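Local atomic coordinates of histidine kinase (Methanosarcina mazei, PDB entry 3LI9), a protein that probably acts as a membrane-bound sensor histidine kinase that phosphorylates a protein histidine using ATP, this chain being its extracellular PDC-fold (Cache) sensing domain. Residues Glu20-Tyr25 / Phe261-Val266; Gln28-Met33 / Glu254-Gly259; Asp178-Ile183 / Phe200-Thr205; Phe192-Thr197 / Ser228-Gly233. One frame throughout, in Å; residues are numbered along the deposited sequence.

Contact 1: residues Glu20-Tyr25 / Phe261-Val266; sequences EMAGNY and FSFVLV
Tyr-25 sets its CB over the middle of the Phe-263 ring, a CH-pi contact in which that carbon stands 3.4 Å from the ring centroid and only 9° off the normal. Phe-263 has CG anti to its backbone N (chi1 177°), a torsion that lifts the ring off strand 261-268 toward helix 13-48. The tyrosine ring itself does not stack properly: its plane lies at 29° to that of Phe-263, but the two are slid apart, with centroids 5.0 Å from each other and little overlap.

The remaining contacts are apolar. Ala-22 fits between the two strand side chains, its CB 4.2 Å from Phe-263 CD2 and 4.3 Å from Leu-265 CD1; its carbonyl O comes nearer the ring, 3.6 Å from Phe-263 CD2. Met-21, a selenomethionine, runs athwart Leu-265; its SE rests 3.9 Å from Leu-265 CD1 before the chain bends away at chi3. The axes of the short segments 20-25 and 261-266 come within 7.9 Å and run roughly antiparallel. This is the long N-terminal helix of a PDC domain lying across one face of its antiparallel sheet, with Ile-183 and Ala-26 closing in on Phe-263 from beyond the two segments.

With no hydrogen bond or charge pair across it, the interface depends on dispersion and shape, and the small side chain of Ala-22, set between Phe-263 and Leu-265, is consistent with the close approach.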
loop_
_atom_site.group_PDB
_atom_site.type_symbol
_atom_site.label_atom_id
_atom_site.label_comp_id
_atom_site.label_asym_id
_atom_site.label_seq_id
_atom_site.Cartn_x
_atom_site.Cartn_y
_atom_site.Cartn_z
ATOM N N GLU A 20 6.027 21.404 8.977
ATOM C CA GLU A 20 6.035 21.597 7.488
ATOM C C GLU A 20 6.952 20.573 6.849
ATOM O O GLU A 20 6.637 20.088 5.776
ATOM C CB GLU A 20 6.564 22.969 7.090
ATOM C CG GLU A 20 5.612 24.026 7.510
ATOM C CD GLU A 20 4.334 24.008 6.720
ATOM O OE1 GLU A 20 4.238 23.487 5.573
ATOM O OE2 GLU A 20 3.402 24.571 7.217
HETATM N N MSE A 21 8.068 20.247 7.495
HETATM C CA MSE A 21 8.946 19.197 6.977
HETATM C C MSE A 21 8.244 17.823 6.897
HETATM O O MSE A 21 8.378 17.083 5.905
HETATM C CB MSE A 21 10.216 19.011 7.856
HETATM C CG MSE A 21 11.135 18.058 7.159
HETATM SE SE MSE A 21 12.795 18.019 8.301
HETATM C CE MSE A 21 13.685 19.492 7.542
ATOM N N ALA A 22 7.568 17.469 7.990
ATOM C CA ALA A 22 6.827 16.185 8.039
ATOM C C ALA A 22 5.756 16.192 6.929
ATOM O O ALA A 22 5.558 15.138 6.272
ATOM C CB ALA A 22 6.146 16.004 9.385
ATOM N N GLY A 23 5.107 17.341 6.735
ATOM C CA GLY A 23 3.995 17.411 5.693
ATOM C C GLY A 23 4.627 17.296 4.319
ATOM O O GLY A 23 4.094 16.566 3.434
ATOM N N ASN A 24 5.759 17.959 4.158
ATOM C CA ASN A 24 6.506 17.873 2.892
ATOM C C ASN A 24 6.860 16.435 2.527
ATOM O O ASN A 24 6.527 15.942 1.418
ATOM C CB ASN A 24 7.734 18.786 3.015
ATOM C CG ASN A 24 8.447 19.010 1.709
ATOM O OD1 ASN A 24 8.087 18.404 0.677
ATOM N ND2 ASN A 24 9.507 19.843 1.731
ATOM N N TYR A 25 7.478 15.704 3.457
ATOM C CA TYR A 25 7.831 14.326 3.159
ATOM C C TYR A 25 6.572 13.465 3.002
ATOM O O TYR A 25 6.576 12.604 2.149
ATOM C CB TYR A 25 8.688 13.697 4.265
ATOM C CG TYR A 25 10.165 14.106 4.208
ATOM C CD1 TYR A 25 10.943 13.742 3.103
ATOM C CD2 TYR A 25 10.739 14.810 5.269
ATOM C CE1 TYR A 25 12.266 14.082 3.035
ATOM C CE2 TYR A 25 12.092 15.126 5.228
ATOM C CZ TYR A 25 12.829 14.773 4.120
ATOM O OH TYR A 25 14.190 15.093 4.030
ATOM N N PHE A 261 -1.868 6.702 5.339
ATOM C CA PHE A 261 -0.654 6.290 6.006
ATOM C C PHE A 261 -0.110 7.533 6.718
ATOM O O PHE A 261 -0.760 8.583 6.695
ATOM C CB PHE A 261 0.368 5.798 4.953
ATOM C CG PHE A 261 0.060 4.375 4.447
ATOM C CD1 PHE A 261 -1.238 3.860 4.548
ATOM C CD2 PHE A 261 1.006 3.653 3.762
ATOM C CE1 PHE A 261 -1.595 2.531 4.068
ATOM C CE2 PHE A 261 0.692 2.327 3.227
ATOM C CZ PHE A 261 -0.595 1.781 3.406
ATOM N N SER A 262 1.050 7.463 7.394
ATOM C CA SER A 262 1.530 8.642 8.049
ATOM C C SER A 262 3.044 8.730 7.962
ATOM O O SER A 262 3.683 7.663 8.143
ATOM C CB SER A 262 1.071 8.679 9.561
ATOM O OG SER A 262 1.390 9.962 10.142
ATOM N N PHE A 263 3.589 9.942 7.789
ATOM C CA PHE A 263 5.018 10.121 7.856
ATOM C C PHE A 263 5.321 10.736 9.239
ATOM O O PHE A 263 4.662 11.702 9.635
ATOM C CB PHE A 263 5.503 11.098 6.715
ATOM C CG PHE A 263 6.996 11.361 6.798
ATOM C CD1 PHE A 263 7.891 10.524 6.153
ATOM C CD2 PHE A 263 7.469 12.432 7.563
ATOM C CE1 PHE A 263 9.287 10.780 6.248
ATOM C CE2 PHE A 263 8.880 12.690 7.647
ATOM C CZ PHE A 263 9.746 11.860 6.973
ATOM N N VAL A 264 6.294 10.149 9.947
ATOM C CA VAL A 264 6.580 10.563 11.332
ATOM C C VAL A 264 8.016 11.049 11.441
ATOM O O VAL A 264 8.982 10.385 11.001
ATOM C CB VAL A 264 6.339 9.387 12.318
ATOM C CG1 VAL A 264 6.514 9.876 13.772
ATOM C CG2 VAL A 264 4.977 8.805 12.137
ATOM N N LEU A 265 8.193 12.234 12.001
ATOM C CA LEU A 265 9.525 12.722 12.289
ATOM C C LEU A 265 9.697 12.704 13.811
ATOM O O LEU A 265 8.777 13.157 14.552
ATOM C CB LEU A 265 9.668 14.207 11.906
ATOM C CG LEU A 265 10.123 14.705 10.582
ATOM C CD1 LEU A 265 10.210 16.260 10.653
ATOM C CD2 LEU A 265 11.424 14.058 10.121
ATOM N N VAL A 266 10.835 12.187 14.266
ATOM C CA VAL A 266 11.059 12.076 15.716
ATOM C C VAL A 266 12.244 13.013 16.035
ATOM O O VAL A 266 13.318 12.876 15.467
ATOM C CB VAL A 266 11.401 10.636 16.148
ATOM C CG1 VAL A 266 11.764 10.561 17.637
ATOM C CG2 VAL A 266 10.230 9.673 15.856
#

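Contact 2: residues Gln28-Met33 / Glu254-Gly259; sequences QFDAQM and EPVKTG
Asp-30 and Val-256 bring their CA atoms within 5.5 Å of each other, where strand 248-256 runs out against helix 13-48 and the chain enters a turn. A chi1 of -174° swings the Asp-30 carboxylate away from its own amide nitrogen and out to that turn. There OD1 takes two bonds from one residue: Thr-258 N at 2.9 Å (145° at the hydrogen), arriving from above the carboxylate plane, and Thr-258 OG1 at 2.6 Å on the syn side, from the opposite face. The turn joins 248-256 to 261-268 as a beta hairpin of the PDC sheet, so the helix grips the hairpin at its bend. Without this carboxylate, as with an alanine here, the amide and hydroxyl of Thr-258 would probably lose their shared acceptor and the turn would be freer to shift. OD2 lies near Lys-257 CB, at 3.7 Å, and close to the like-charged Glu-34, which may raise the carboxylate's proton affinity somewhat; Lys-257 NZ, not in contact with it, could offset this in part. One helical turn on, Met-33, a selenomethionine, lies crosswise to Val-256, SE to CG1 3.5 Å, while Met-33 CB packs 3.8 Å from Thr-258 CB.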
loop_
_atom_site.group_PDB
_atom_site.type_symbol
_atom_site.label_atom_id
_atom_site.label_comp_id
_atom_site.label_asym_id
_atom_site.label_seq_id
_atom_site.Cartn_x
_atom_site.Cartn_y
_atom_site.Cartn_z
ATOM N N GLN A 28 5.624 14.007 -0.478
ATOM C CA GLN A 28 6.539 13.307 -1.377
ATOM C C GLN A 28 6.216 11.832 -1.521
ATOM O O GLN A 28 6.211 11.280 -2.666
ATOM C CB GLN A 28 7.974 13.482 -0.803
ATOM C CG GLN A 28 8.434 14.948 -1.038
ATOM C CD GLN A 28 9.819 15.185 -0.498
ATOM O OE1 GLN A 28 10.706 14.352 -0.716
ATOM N NE2 GLN A 28 10.035 16.315 0.183
ATOM N N PHE A 29 5.893 11.185 -0.384
ATOM C CA PHE A 29 5.600 9.767 -0.457
ATOM C C PHE A 29 4.263 9.578 -1.101
ATOM O O PHE A 29 4.047 8.580 -1.814
ATOM C CB PHE A 29 5.615 9.124 0.945
ATOM C CG PHE A 29 7.007 8.770 1.402
ATOM C CD1 PHE A 29 7.640 7.586 0.956
ATOM C CD2 PHE A 29 7.719 9.616 2.205
ATOM C CE1 PHE A 29 8.936 7.266 1.371
ATOM C CE2 PHE A 29 8.986 9.285 2.654
ATOM C CZ PHE A 29 9.610 8.128 2.244
ATOM N N ASP A 30 3.344 10.517 -0.899
ATOM C CA ASP A 30 2.018 10.364 -1.475
ATOM C C ASP A 30 2.031 10.402 -3.014
ATOM O O ASP A 30 1.179 9.787 -3.663
ATOM C CB ASP A 30 1.114 11.499 -1.030
ATOM C CG ASP A 30 -0.340 11.293 -1.508
ATOM O OD1 ASP A 30 -0.898 10.223 -1.245
ATOM O OD2 ASP A 30 -0.909 12.178 -2.163
ATOM N N ALA A 31 2.953 11.156 -3.577
ATOM C CA ALA A 31 2.916 11.361 -5.065
ATOM C C ALA A 31 2.997 10.029 -5.821
ATOM O O ALA A 31 2.213 9.819 -6.738
ATOM C CB ALA A 31 4.054 12.304 -5.513
ATOM N N GLN A 32 3.902 9.122 -5.446
ATOM C CA GLN A 32 4.054 7.894 -6.204
ATOM C C GLN A 32 2.905 6.998 -5.860
ATOM O O GLN A 32 2.479 6.203 -6.681
ATOM C CB GLN A 32 5.341 7.167 -5.882
ATOM C CG GLN A 32 5.580 5.867 -6.697
ATOM C CD GLN A 32 5.565 6.054 -8.236
ATOM O OE1 GLN A 32 6.286 6.885 -8.781
ATOM N NE2 GLN A 32 4.703 5.326 -8.916
HETATM N N MSE A 33 2.362 7.148 -4.673
HETATM C CA MSE A 33 1.184 6.298 -4.365
HETATM C C MSE A 33 -0.042 6.698 -5.221
HETATM O O MSE A 33 -0.829 5.840 -5.601
HETATM C CB MSE A 33 0.859 6.362 -2.828
HETATM C CG MSE A 33 2.088 5.858 -2.101
HETATM SE SE MSE A 33 1.800 6.091 -0.159
HETATM C CE MSE A 33 0.332 4.921 0.165
ATOM N N GLU A 254 2.256 13.285 10.019
ATOM C CA GLU A 254 1.405 13.988 9.018
ATOM C C GLU A 254 0.914 12.949 8.042
ATOM O O GLU A 254 1.639 12.037 7.641
ATOM C CB GLU A 254 2.195 15.071 8.274
ATOM C CG GLU A 254 2.494 16.316 9.131
ATOM C CD GLU A 254 1.237 17.081 9.449
ATOM O OE1 GLU A 254 0.191 16.917 8.812
ATOM O OE2 GLU A 254 1.326 17.870 10.400
ATOM N N PRO A 255 -0.392 13.005 7.694
ATOM C CA PRO A 255 -0.988 11.963 6.895
ATOM C C PRO A 255 -0.543 11.944 5.455
ATOM O O PRO A 255 -0.329 12.994 4.839
ATOM C CB PRO A 255 -2.492 12.264 6.972
ATOM C CG PRO A 255 -2.566 13.713 7.283
ATOM C CD PRO A 255 -1.382 14.002 8.184
ATOM N N VAL A 256 -0.479 10.714 4.965
ATOM C CA VAL A 256 -0.240 10.444 3.528
ATOM C C VAL A 256 -1.584 10.219 2.939
ATOM O O VAL A 256 -2.200 9.250 3.264
ATOM C CB VAL A 256 0.655 9.178 3.446
ATOM C CG1 VAL A 256 0.793 8.702 1.984
ATOM C CG2 VAL A 256 2.056 9.558 3.979
ATOM N N LYS A 257 -2.042 11.131 2.060
ATOM C CA LYS A 257 -3.441 11.196 1.597
ATOM C C LYS A 257 -3.919 9.851 1.059
ATOM O O LYS A 257 -5.035 9.446 1.307
ATOM C CB LYS A 257 -3.462 12.267 0.465
ATOM C CG LYS A 257 -4.775 12.708 -0.010
ATOM C CD LYS A 257 -4.558 13.961 -0.925
ATOM C CE LYS A 257 -5.838 14.305 -1.635
ATOM N NZ LYS A 257 -6.141 13.175 -2.563
ATOM N N THR A 258 -3.082 9.148 0.295
ATOM C CA THR A 258 -3.477 7.881 -0.302
ATOM C C THR A 258 -3.404 6.808 0.802
ATOM O O THR A 258 -2.343 6.458 1.289
ATOM C CB THR A 258 -2.546 7.539 -1.477
ATOM O OG1 THR A 258 -2.639 8.604 -2.398
ATOM C CG2 THR A 258 -3.047 6.227 -2.180
ATOM N N GLY A 259 -4.560 6.340 1.259
ATOM C CA GLY A 259 -4.581 5.340 2.309
ATOM C C GLY A 259 -4.540 5.855 3.752
ATOM O O GLY A 259 -4.662 5.047 4.680
#

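Contact 3: residues Asp178-Ile183 / Phe200-Thr205; sequences DVASSI and FLSHPT
Ser-181 lays its hydroxyl over the peptide link between His-203 and Pro-204, OG coming 3.2 Å from His-203 O and 3.3 Å from Pro-204 CA. It stands in the type I beta turn, Ala-180 to Ile-183, that follows helix 174-180 in the PDC fold and leads the chain on toward strand 190-194; the facing residues belong to the irregular loop after that strand. Asp-177, one helical turn earlier, bonds through OD1 to both Ser-181 OG and His-203 N, and so ties turn and loop together.

A water adds a second bridge. It donates to Ser-181 OG at 2.9 Å and also bonds to Ser-202 OG, 2.7 Å away. Ser-202 keeps that oxygen between its own backbone N and carbonyl carbon (chi1 61°), where it is also hydrogen-bonded to Met-193 N, so the hydroxyl has partners on both the loop's water and the sheet. The same oxygen lies 3.5 Å from Ala-180 CB, the one apolar group of the turn that meets it.

On the loop, Pro-204 CD covers one face of the His-203 ring toward its rim, and ND1 accepts from the backbone N of Thr-205 and from Gln-206 N. At the helix end, Val-179 O accepts both Ser-182 N at 3.2 Å and Ser-182 OG at 2.7 Å.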
loop_
_atom_site.group_PDB
_atom_site.type_symbol
_atom_site.label_atom_id
_atom_site.label_comp_id
_atom_site.label_asym_id
_atom_site.label_seq_id
_atom_site.Cartn_x
_atom_site.Cartn_y
_atom_site.Cartn_z
ATOM N N ASP A 178 14.498 2.391 2.467
ATOM C CA ASP A 178 15.703 3.036 1.891
ATOM C C ASP A 178 15.721 4.569 2.002
ATOM O O ASP A 178 16.739 5.167 2.385
ATOM C CB ASP A 178 15.954 2.623 0.437
ATOM C CG ASP A 178 16.145 1.107 0.301
ATOM O OD1 ASP A 178 16.439 0.423 1.311
ATOM O OD2 ASP A 178 15.963 0.583 -0.820
ATOM N N VAL A 179 14.604 5.206 1.682
ATOM C CA VAL A 179 14.485 6.616 1.656
ATOM C C VAL A 179 14.271 7.177 3.089
ATOM O O VAL A 179 15.023 8.058 3.509
ATOM C CB VAL A 179 13.278 7.073 0.787
ATOM C CG1 VAL A 179 13.154 8.634 0.913
ATOM C CG2 VAL A 179 13.517 6.706 -0.731
ATOM N N ALA A 180 13.276 6.669 3.823
ATOM C CA ALA A 180 12.918 7.276 5.164
ATOM C C ALA A 180 14.057 7.092 6.191
ATOM O O ALA A 180 14.338 7.995 6.984
ATOM C CB ALA A 180 11.612 6.631 5.698
ATOM N N SER A 181 14.760 5.959 6.128
ATOM C CA SER A 181 15.818 5.702 7.085
ATOM C C SER A 181 17.072 6.505 6.887
ATOM O O SER A 181 17.957 6.441 7.763
ATOM C CB SER A 181 16.129 4.214 7.173
ATOM O OG SER A 181 15.035 3.570 7.873
ATOM N N SER A 182 17.155 7.257 5.806
ATOM C CA SER A 182 18.293 8.162 5.581
ATOM C C SER A 182 18.003 9.603 5.998
ATOM O O SER A 182 18.859 10.469 5.898
ATOM C CB SER A 182 18.654 8.197 4.107
ATOM O OG SER A 182 17.618 8.927 3.401
ATOM N N ILE A 183 16.765 9.886 6.380
ATOM C CA ILE A 183 16.397 11.268 6.758
ATOM C C ILE A 183 16.945 11.579 8.121
ATOM O O ILE A 183 16.809 10.784 9.077
ATOM C CB ILE A 183 14.871 11.440 6.715
ATOM C CG1 ILE A 183 14.399 11.330 5.263
ATOM C CG2 ILE A 183 14.438 12.833 7.324
ATOM C CD1 ILE A 183 12.870 11.111 5.140
ATOM N N PHE A 200 4.845 -0.229 11.242
ATOM C CA PHE A 200 6.033 0.360 10.651
ATOM C C PHE A 200 6.237 -0.069 9.243
ATOM O O PHE A 200 6.263 -1.266 8.947
ATOM C CB PHE A 200 7.337 0.007 11.483
ATOM C CG PHE A 200 7.389 0.722 12.823
ATOM C CD1 PHE A 200 8.045 1.934 12.931
ATOM C CD2 PHE A 200 6.819 0.124 13.940
ATOM C CE1 PHE A 200 8.115 2.681 14.158
ATOM C CE2 PHE A 200 6.856 0.847 15.201
ATOM C CZ PHE A 200 7.480 2.102 15.289
ATOM N N LEU A 201 6.482 0.919 8.374
ATOM C CA LEU A 201 6.881 0.570 6.999
ATOM C C LEU A 201 8.431 0.730 6.857
ATOM O O LEU A 201 9.007 0.403 5.798
ATOM C CB LEU A 201 6.278 1.549 5.988
ATOM C CG LEU A 201 4.718 1.478 6.138
ATOM C CD1 LEU A 201 4.062 2.324 5.111
ATOM C CD2 LEU A 201 4.166 0.052 6.157
ATOM N N SER A 202 9.060 1.363 7.873
ATOM C CA SER A 202 10.521 1.615 7.838
ATOM C C SER A 202 10.949 1.816 9.285
ATOM O O SER A 202 10.109 2.114 10.150
ATOM C CB SER A 202 10.883 2.909 7.081
ATOM O OG SER A 202 10.323 4.082 7.670
ATOM N N HIS A 203 12.243 1.675 9.547
ATOM C CA HIS A 203 12.805 2.155 10.851
ATOM C C HIS A 203 14.308 2.150 10.689
ATOM O O HIS A 203 14.833 1.230 10.084
ATOM C CB HIS A 203 12.398 1.248 12.000
ATOM C CG HIS A 203 12.692 1.862 13.349
ATOM N ND1 HIS A 203 13.936 1.750 13.962
ATOM C CD2 HIS A 203 11.928 2.617 14.174
ATOM C CE1 HIS A 203 13.910 2.394 15.117
ATOM N NE2 HIS A 203 12.699 2.916 15.279
ATOM N N PRO A 204 15.031 3.181 11.176
ATOM C CA PRO A 204 16.439 3.279 10.797
ATOM C C PRO A 204 17.246 2.139 11.437
ATOM O O PRO A 204 18.239 1.705 10.829
ATOM C CB PRO A 204 16.869 4.612 11.430
ATOM C CG PRO A 204 15.606 5.429 11.579
ATOM C CD PRO A 204 14.548 4.384 11.896
ATOM N N THR A 205 16.845 1.650 12.605
ATOM C CA THR A 205 17.612 0.550 13.269
ATOM C C THR A 205 16.889 -0.746 13.551
ATOM O O THR A 205 17.503 -1.846 13.568
ATOM C CB THR A 205 18.268 1.050 14.610
ATOM O OG1 THR A 205 17.282 1.669 15.418
ATOM C CG2 THR A 205 19.306 2.108 14.301
HETATM O O HOH W 1 12.669 4.849 8.835
#

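Contact 4: residues Phe192-Thr197 / Ser228-Gly233; sequences FMVSNT and SDIREG
Val-194, at the end of strand 190-194, meets Ile-230 of helix 221-231 nearly perpendicularly, with Val-194 CG2 4.0 Å from Ile-230 CD1. Its chi1 of -59° places CG2 between the backbone N and the carbonyl carbon, where it faces the other branch, Ile-230 CG2, equally well. Ser-195 contributes backbone instead: its O lies 3.7 Å from Ile-230 CG2, while its hydroxyl turns to Glu-141 and to Ile-199 N. Ile-230 itself also packs on Leu-215, Tyr-253 and Ser-262, so this helix rests on the four-stranded antiparallel sheet of the PDC domain. The helix finishes here in a Schellman motif, Gly-233 leaving it with positive phi and its N bonded to Ile-230 O at 3.0 Å.

Asn-196 meets that last turn. Its backbone O receives a CA-H...O contact from Arg-231 CA, 3.3 Å away. With chi1 at -177° the side chain extends away from its own amide nitrogen, reaching across to the helix end with the amide plane 77° from the guanidinium. The amide is probably modelled the wrong way round; turned over, its oxygen could accept from Arg-231 NH1 and its nitrogen could give to Arg-231 O. A leucine in its place could make neither bond, which would probably leave the helix-end carbonyl of Arg-231 and its NH1 without this partner. Thr-197 adds a marginal touch, CG2 to Arg-231 CD at 4.4 Å, with its OG1 bonded to Glu-141.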
loop_
_atom_site.group_PDB
_atom_site.type_symbol
_atom_site.label_atom_id
_atom_site.label_comp_id
_atom_site.label_asym_id
_atom_site.label_seq_id
_atom_site.Cartn_x
_atom_site.Cartn_y
_atom_site.Cartn_z
ATOM N N PHE A 192 10.325 7.939 10.168
ATOM C CA PHE A 192 9.874 6.600 9.662
ATOM C C PHE A 192 8.428 6.731 9.139
ATOM O O PHE A 192 7.768 7.714 9.389
ATOM C CB PHE A 192 9.939 5.506 10.774
ATOM C CG PHE A 192 9.142 5.827 11.992
ATOM C CD1 PHE A 192 7.766 5.525 12.076
ATOM C CD2 PHE A 192 9.772 6.376 13.077
ATOM C CE1 PHE A 192 7.009 5.838 13.292
ATOM C CE2 PHE A 192 9.035 6.661 14.255
ATOM C CZ PHE A 192 7.697 6.406 14.353
HETATM N N MSE A 193 7.957 5.764 8.369
HETATM C CA MSE A 193 6.589 5.816 7.868
HETATM C C MSE A 193 5.809 4.701 8.518
HETATM O O MSE A 193 6.377 3.641 8.821
HETATM C CB MSE A 193 6.545 5.604 6.328
HETATM C CG MSE A 193 7.017 6.769 5.646
HETATM SE SE MSE A 193 5.363 7.695 4.926
HETATM C CE MSE A 193 5.463 6.458 3.564
ATOM N N VAL A 194 4.510 4.922 8.727
ATOM C CA VAL A 194 3.615 3.864 9.206
ATOM C C VAL A 194 2.392 3.728 8.319
ATOM O O VAL A 194 2.029 4.692 7.605
ATOM C CB VAL A 194 3.161 4.040 10.704
ATOM C CG1 VAL A 194 4.436 4.066 11.647
ATOM C CG2 VAL A 194 2.371 5.334 10.886
ATOM N N SER A 195 1.743 2.584 8.408
ATOM C CA SER A 195 0.498 2.403 7.672
ATOM C C SER A 195 -0.690 3.071 8.475
ATOM O O SER A 195 -0.487 3.634 9.570
ATOM C CB SER A 195 0.215 0.912 7.507
ATOM O OG SER A 195 -0.126 0.383 8.790
ATOM N N ASN A 196 -1.883 2.952 7.922
ATOM C CA ASN A 196 -3.045 3.565 8.541
ATOM C C ASN A 196 -3.302 2.937 9.945
ATOM O O ASN A 196 -3.744 3.636 10.869
ATOM C CB ASN A 196 -4.278 3.348 7.685
ATOM C CG ASN A 196 -5.494 4.048 8.283
ATOM O OD1 ASN A 196 -5.494 5.291 8.445
ATOM N ND2 ASN A 196 -6.462 3.287 8.612
ATOM N N THR A 197 -2.962 1.670 10.109
ATOM C CA THR A 197 -3.132 1.038 11.444
ATOM C C THR A 197 -1.843 1.103 12.253
ATOM O O THR A 197 -1.738 0.446 13.273
ATOM C CB THR A 197 -3.606 -0.429 11.334
ATOM O OG1 THR A 197 -2.644 -1.219 10.568
ATOM C CG2 THR A 197 -4.996 -0.510 10.644
ATOM N N SER A 228 -3.933 6.671 17.253
ATOM C CA SER A 228 -5.381 6.904 17.005
ATOM C C SER A 228 -5.605 8.009 15.979
ATOM O O SER A 228 -6.478 7.866 15.126
ATOM C CB SER A 228 -6.106 7.357 18.296
ATOM O OG SER A 228 -6.122 6.284 19.193
ATOM N N ASP A 229 -4.844 9.083 16.088
ATOM C CA ASP A 229 -4.879 10.209 15.110
ATOM C C ASP A 229 -4.504 9.745 13.703
ATOM O O ASP A 229 -5.193 10.048 12.728
ATOM C CB ASP A 229 -3.925 11.285 15.511
ATOM C CG ASP A 229 -4.490 12.186 16.682
ATOM O OD1 ASP A 229 -5.632 11.920 17.112
ATOM O OD2 ASP A 229 -3.781 13.125 17.068
ATOM N N ILE A 230 -3.384 9.010 13.627
ATOM C CA ILE A 230 -3.017 8.422 12.310
ATOM C C ILE A 230 -4.093 7.561 11.645
ATOM O O ILE A 230 -4.296 7.586 10.426
ATOM C CB ILE A 230 -1.694 7.615 12.573
ATOM C CG1 ILE A 230 -0.576 8.620 12.768
ATOM C CG2 ILE A 230 -1.411 6.642 11.438
ATOM C CD1 ILE A 230 0.764 8.040 13.376
ATOM N N ARG A 231 -4.784 6.729 12.440
ATOM C CA ARG A 231 -5.846 5.874 11.958
ATOM C C ARG A 231 -6.964 6.739 11.293
ATOM O O ARG A 231 -7.525 6.329 10.233
ATOM C CB ARG A 231 -6.401 5.079 13.145
ATOM C CG ARG A 231 -7.550 4.186 12.815
ATOM C CD ARG A 231 -7.192 3.032 11.930
ATOM N NE ARG A 231 -8.410 2.284 11.694
ATOM C CZ ARG A 231 -9.275 2.498 10.700
ATOM N NH1 ARG A 231 -9.042 3.393 9.742
ATOM N NH2 ARG A 231 -10.365 1.753 10.628
ATOM N N GLU A 232 -7.193 7.920 11.841
ATOM C CA GLU A 232 -8.215 8.834 11.304
ATOM C C GLU A 232 -7.681 9.800 10.230
ATOM O O GLU A 232 -8.405 10.698 9.779
ATOM C CB GLU A 232 -8.818 9.678 12.461
ATOM C CG GLU A 232 -9.553 8.835 13.495
ATOM C CD GLU A 232 -10.059 9.662 14.698
ATOM O OE1 GLU A 232 -9.245 10.259 15.457
ATOM O OE2 GLU A 232 -11.289 9.720 14.899
ATOM N N GLY A 233 -6.410 9.669 9.858
ATOM C CA GLY A 233 -5.801 10.594 8.910
ATOM C C GLY A 233 -5.579 12.026 9.346
ATOM O O GLY A 233 -5.639 12.951 8.517
#

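Overall arrangement
All four contacts gather round one four-stranded sheet, that of the PDC domain that carries the chain's modelled C-terminus. Contacts 1 and 2, their centres about 10 Å apart, are successive grips of helix 13-48 on the hairpin of strands 248-256 and 261-268, which is held by Phe-263 N to Glu-254 O at 2.9 Å. Contact 4 packs another helix on the opposite face; Val-264 N to Phe-192 O, also 2.9 Å, joins its strand to that of contact 1. Contact 3 borders the sheet about 12 Å from contact 1, centre to centre: Ile-183 wedges against Tyr-25 and Phe-263, and Leu-201 N bonds to Met-193 O of contact 4 at 2.8 Å.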